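Local coordinates for protein amidohydrolase (Brucella melitensis biovar Abortus, PDB 4F0L) that binds an iron(III) ion in an amidohydrolase-type barrel and probably acts as a metal-dependent deaminase, at residues 95-98 with 99-103; 449-452 with 453-457. All coordinates share one frame; numbering follows the deposited sequence.

Interaction 1 (95-98 with 99-103); sequences YKFA and LTMTP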
loop_
_atom_site.group_PDB
_atom_site.type_symbol
_atom_site.label_atom_id
_atom_site.label_comp_id
_atom_site.label_asym_id
_atom_site.label_seq_id
_atom_site.Cartn_x
_atom_site.Cartn_y
_atom_site.Cartn_z
ATOM N N TYR B 95 5.472 -2.157 -24.532
ATOM C CA TYR B 95 6.036 -1.988 -25.873
ATOM C C TYR B 95 5.362 -0.838 -26.677
ATOM O O TYR B 95 6.029 -0.180 -27.452
ATOM C CB TYR B 95 6.066 -3.319 -26.658
ATOM C CG TYR B 95 7.235 -4.186 -26.245
ATOM C CD1 TYR B 95 8.509 -3.953 -26.758
ATOM C CD2 TYR B 95 7.083 -5.210 -25.296
ATOM C CE1 TYR B 95 9.590 -4.726 -26.356
ATOM C CE2 TYR B 95 8.157 -5.987 -24.892
ATOM C CZ TYR B 95 9.412 -5.738 -25.416
ATOM O OH TYR B 95 10.481 -6.507 -25.002
ATOM N N LYS B 96 4.073 -0.559 -26.468
ATOM C CA LYS B 96 3.466 0.630 -27.081
ATOM C C LYS B 96 4.226 1.904 -26.684
ATOM O O LYS B 96 4.593 2.692 -27.558
ATOM C CB LYS B 96 1.995 0.777 -26.723
ATOM C CG LYS B 96 1.384 2.090 -27.211
ATOM C CD LYS B 96 -0.136 2.067 -27.201
ATOM C CE LYS B 96 -0.710 3.482 -27.235
ATOM N NZ LYS B 96 -2.166 3.514 -27.563
ATOM N N PHE B 97 4.493 2.082 -25.382
ATOM C CA PHE B 97 5.308 3.214 -24.909
ATOM C C PHE B 97 6.767 3.128 -25.401
ATOM O O PHE B 97 7.294 4.103 -25.925
ATOM C CB PHE B 97 5.297 3.337 -23.373
ATOM C CG PHE B 97 4.082 4.035 -22.832
ATOM C CD1 PHE B 97 2.840 3.408 -22.869
ATOM C CD2 PHE B 97 4.167 5.334 -22.326
ATOM C CE1 PHE B 97 1.705 4.051 -22.386
ATOM C CE2 PHE B 97 3.044 5.980 -21.847
ATOM C CZ PHE B 97 1.812 5.337 -21.874
ATOM N N ALA B 98 7.406 1.979 -25.180
ATOM C CA ALA B 98 8.832 1.807 -25.480
ATOM C C ALA B 98 9.124 2.084 -26.967
ATOM O O ALA B 98 10.111 2.722 -27.281
ATOM C CB ALA B 98 9.327 0.409 -25.067
ATOM N N LEU B 99 8.225 1.668 -27.860
ATOM C CA LEU B 99 8.505 1.728 -29.293
ATOM C C LEU B 99 8.147 3.068 -29.926
ATOM O O LEU B 99 8.579 3.317 -31.035
ATOM C CB LEU B 99 7.826 0.575 -30.050
ATOM C CG LEU B 99 8.351 -0.838 -29.739
ATOM C CD1 LEU B 99 7.489 -1.905 -30.396
ATOM C CD2 LEU B 99 9.810 -0.994 -30.161
ATOM N N THR B 100 7.403 3.937 -29.232
ATOM C CA THR B 100 6.979 5.223 -29.819
ATOM C C THR B 100 7.514 6.464 -29.105
ATOM O O THR B 100 7.453 7.564 -29.650
ATOM C CB THR B 100 5.445 5.356 -29.862
ATOM O OG1 THR B 100 4.917 5.215 -28.530
ATOM C CG2 THR B 100 4.848 4.322 -30.798
ATOM N N MET B 101 8.060 6.308 -27.904
ATOM C CA MET B 101 8.464 7.479 -27.144
ATOM C C MET B 101 9.627 8.236 -27.822
ATOM O O MET B 101 10.614 7.637 -28.209
ATOM C CB MET B 101 8.831 7.110 -25.719
ATOM C CG MET B 101 8.827 8.319 -24.785
ATOM S SD MET B 101 8.976 7.931 -23.046
ATOM C CE MET B 101 7.353 7.219 -22.828
ATOM N N THR B 102 9.475 9.547 -27.960
ATOM C CA THR B 102 10.505 10.411 -28.489
ATOM C C THR B 102 11.419 10.925 -27.352
ATOM O O THR B 102 11.071 10.817 -26.168
ATOM C CB THR B 102 9.879 11.632 -29.128
ATOM O OG1 THR B 102 9.286 12.421 -28.089
ATOM C CG2 THR B 102 8.801 11.235 -30.181
ATOM N N PRO B 103 12.596 11.503 -27.707
ATOM C CA PRO B 103 13.469 12.014 -26.641
ATOM C C PRO B 103 12.843 13.162 -25.823
ATOM O O PRO B 103 13.015 13.215 -24.611
ATOM C CB PRO B 103 14.708 12.500 -27.406
ATOM C CG PRO B 103 14.708 11.687 -28.658
ATOM C CD PRO B 103 13.251 11.551 -29.029
#
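Met101 brings its terminal methyl up to the rim of the Phe97 ring: CE of Met101 lies in the ring plane, 3.7 Å from CD2 of Phe97. Its chain starts anti to the backbone N (chi1 -162°), runs extended through chi2, and then bends at chi3, which swings the methyl back to the ring. Here the backbone is finishing its helix. Leu99 N still makes the regular i to i+4 bond to Tyr95 O, 2.9 Å. Met101 N reaches Phe97 O at 3.1 Å with an N-H...O angle of 138°, more bent than the Leu99 bond. Phe97 O also takes a weak bond from Thr100 N at 3.3 Å, so one carbonyl receives two successive N-H groups as the helix runs out. The Thr100 side chain adds a further bond one residue back. Its hydroxyl OG1, placed between the backbone N and the carbonyl carbon by chi1 57°, gives its proton to Lys96 O at 2.7 Å, somewhat tilted from the carbonyl plane. This ties the hydroxyl back to the last turn of the helix. On another flank Leu99 CD1 meets Tyr95 CB at 4.2 Å, a looser apolar contact, and approaches the tyrosine ring obliquely. This is the C-terminal end of helix 88-100. Ala98 O and Met101 O are both held by Arg184 NH1, so a single arginine takes up two carbonyls at the exit of the helix. Thr102 then stands at the N-cap of helix 103-119, making 101-102 a short link between two consecutive helices. Tyr95, its side chain about 12 Å from the bound iron(III) ion, touches Gln182 and Phe185 in a loop, while helix 442-457 packs against the Phe97 and Met101 side chains through Leu456.

Interaction 2 (449-452 with 453-457); sequences FQKA and LGELL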
loop_
_atom_site.group_PDB
_atom_site.type_symbol
_atom_site.label_atom_id
_atom_site.label_comp_id
_atom_site.label_asym_id
_atom_site.label_seq_id
_atom_site.Cartn_x
_atom_site.Cartn_y
_atom_site.Cartn_z
ATOM N N PHE B 449 4.278 16.697 -18.650
ATOM C CA PHE B 449 3.963 15.275 -18.590
ATOM C C PHE B 449 2.610 14.956 -19.239
ATOM O O PHE B 449 2.524 14.013 -20.016
ATOM C CB PHE B 449 3.984 14.799 -17.136
ATOM C CG PHE B 449 3.566 13.374 -16.943
ATOM C CD1 PHE B 449 4.306 12.328 -17.474
ATOM C CD2 PHE B 449 2.421 13.072 -16.213
ATOM C CE1 PHE B 449 3.916 11.007 -17.305
ATOM C CE2 PHE B 449 2.035 11.749 -16.040
ATOM C CZ PHE B 449 2.787 10.715 -16.589
ATOM N N GLN B 450 1.572 15.735 -18.934
ATOM C CA GLN B 450 0.227 15.486 -19.504
ATOM C C GLN B 450 0.236 15.680 -21.028
ATOM O O GLN B 450 -0.404 14.916 -21.750
ATOM C CB GLN B 450 -0.854 16.372 -18.866
ATOM C CG GLN B 450 -1.123 16.072 -17.390
ATOM C CD GLN B 450 -1.651 14.666 -17.178
ATOM O OE1 GLN B 450 -2.284 14.108 -18.054
ATOM N NE2 GLN B 450 -1.358 14.084 -16.034
ATOM N N LYS B 451 1.019 16.644 -21.513
ATOM C CA LYS B 451 1.173 16.832 -22.958
ATOM C C LYS B 451 1.802 15.585 -23.587
ATOM O O LYS B 451 1.244 15.015 -24.525
ATOM C CB LYS B 451 2.001 18.083 -23.240
ATOM C CG LYS B 451 2.056 18.533 -24.700
ATOM C CD LYS B 451 2.867 19.833 -24.817
ATOM C CE LYS B 451 3.422 20.108 -26.229
ATOM N NZ LYS B 451 2.629 21.069 -27.058
ATOM N N ALA B 452 2.913 15.107 -23.026
ATOM C CA ALA B 452 3.562 13.890 -23.537
ATOM C C ALA B 452 2.639 12.648 -23.485
ATOM O O ALA B 452 2.560 11.871 -24.437
ATOM C CB ALA B 452 4.884 13.618 -22.815
ATOM N N LEU B 453 1.904 12.491 -22.396
ATOM C CA LEU B 453 0.970 11.376 -22.249
ATOM C C LEU B 453 -0.107 11.401 -23.348
ATOM O O LEU B 453 -0.380 10.372 -23.997
ATOM C CB LEU B 453 0.350 11.411 -20.833
ATOM C CG LEU B 453 -0.142 10.077 -20.256
ATOM C CD1 LEU B 453 0.884 8.964 -20.476
ATOM C CD2 LEU B 453 -0.471 10.217 -18.766
ATOM N N GLY B 454 -0.713 12.572 -23.546
ATOM C CA GLY B 454 -1.683 12.765 -24.592
ATOM C C GLY B 454 -1.145 12.342 -25.941
ATOM O O GLY B 454 -1.840 11.668 -26.694
ATOM N N GLU B 455 0.097 12.725 -26.247
ATOM C CA GLU B 455 0.714 12.348 -27.513
ATOM C C GLU B 455 0.865 10.825 -27.606
ATOM O O GLU B 455 0.544 10.218 -28.624
ATOM C CB GLU B 455 2.064 13.039 -27.699
ATOM C CG GLU B 455 1.966 14.550 -27.916
ATOM C CD GLU B 455 3.248 15.298 -27.593
ATOM O OE1 GLU B 455 4.244 14.665 -27.175
ATOM O OE2 GLU B 455 3.269 16.531 -27.748
ATOM N N LEU B 456 1.331 10.212 -26.530
ATOM C CA LEU B 456 1.606 8.771 -26.525
ATOM C C LEU B 456 0.345 7.901 -26.594
ATOM O O LEU B 456 0.373 6.829 -27.209
ATOM C CB LEU B 456 2.420 8.415 -25.298
ATOM C CG LEU B 456 3.872 8.904 -25.318
ATOM C CD1 LEU B 456 4.438 8.981 -23.919
ATOM C CD2 LEU B 456 4.699 7.959 -26.157
ATOM N N LEU B 457 -0.745 8.377 -25.986
ATOM C CA LEU B 457 -2.007 7.635 -25.911
ATOM C C LEU B 457 -3.016 7.976 -27.021
ATOM O O LEU B 457 -4.093 7.378 -27.067
ATOM C CB LEU B 457 -2.689 7.894 -24.571
ATOM C CG LEU B 457 -1.902 7.408 -23.359
ATOM C CD1 LEU B 457 -2.572 7.889 -22.094
ATOM C CD2 LEU B 457 -1.739 5.894 -23.328
#
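Leu453 N donates to Phe449 O at 2.9 Å, with an N-H...O angle of 162°, and Leu456 N reaches Ala452 O at the same 2.9 Å. Between them Gly454 N bonds to Gln450 O and Glu455 N to Lys451 O, giving four consecutive i to i+4 bonds of a regular alpha helix. On one side of it Phe449 and Leu453 lie alongside each other, pointing the same way, and CD2 of Leu453 meets CZ of Phe449 at 3.9 Å, oblique to the ring. Both have CG anti to the backbone N (chi1 175° for Phe449), a shared start that keeps them abreast. Lys451 and Glu455 cross at an angle: Glu455 OE2 sits 3.8 Å from Lys451 CG, and 4.6 Å from the ammonium NZ. Glu455 OE1 is bonded instead to Gln105 NE2 on helix 103-119. Gln450 NE2 bonds to Glu446 OE2 a turn earlier and weakly to Arg402 O of the second subunit. Phe449 and Gln450 thus meet the second subunit, and Phe449, Ala452 and Leu456 also pack on helix 103-119. The lysine and carboxylate attract at most through space, probably modestly, whereas backbone bonds and apolar packing hold the turn.

How the interactions relate
From the N terminus, interaction 1 comes first, at the end of helix 88-100 and the turn into helix 103-119; interaction 2 follows some 350 residues later in helix 442-457, near the C terminus. Each is local, spanning one turn or so, so neither closes a long loop, and they stand in series without nesting or crossing. In space the centres of interactions 1 and 2 are about 11 Å apart. Leu456 is the main point of meeting: its CD1 lies 3.6 Å from Met101 CE and its CD2 3.6 Å from Thr100 OG1. Leu457 CD2 adds a contact with Phe97 CZ. The C-terminal helix thus packs over the junction of the two earlier helices.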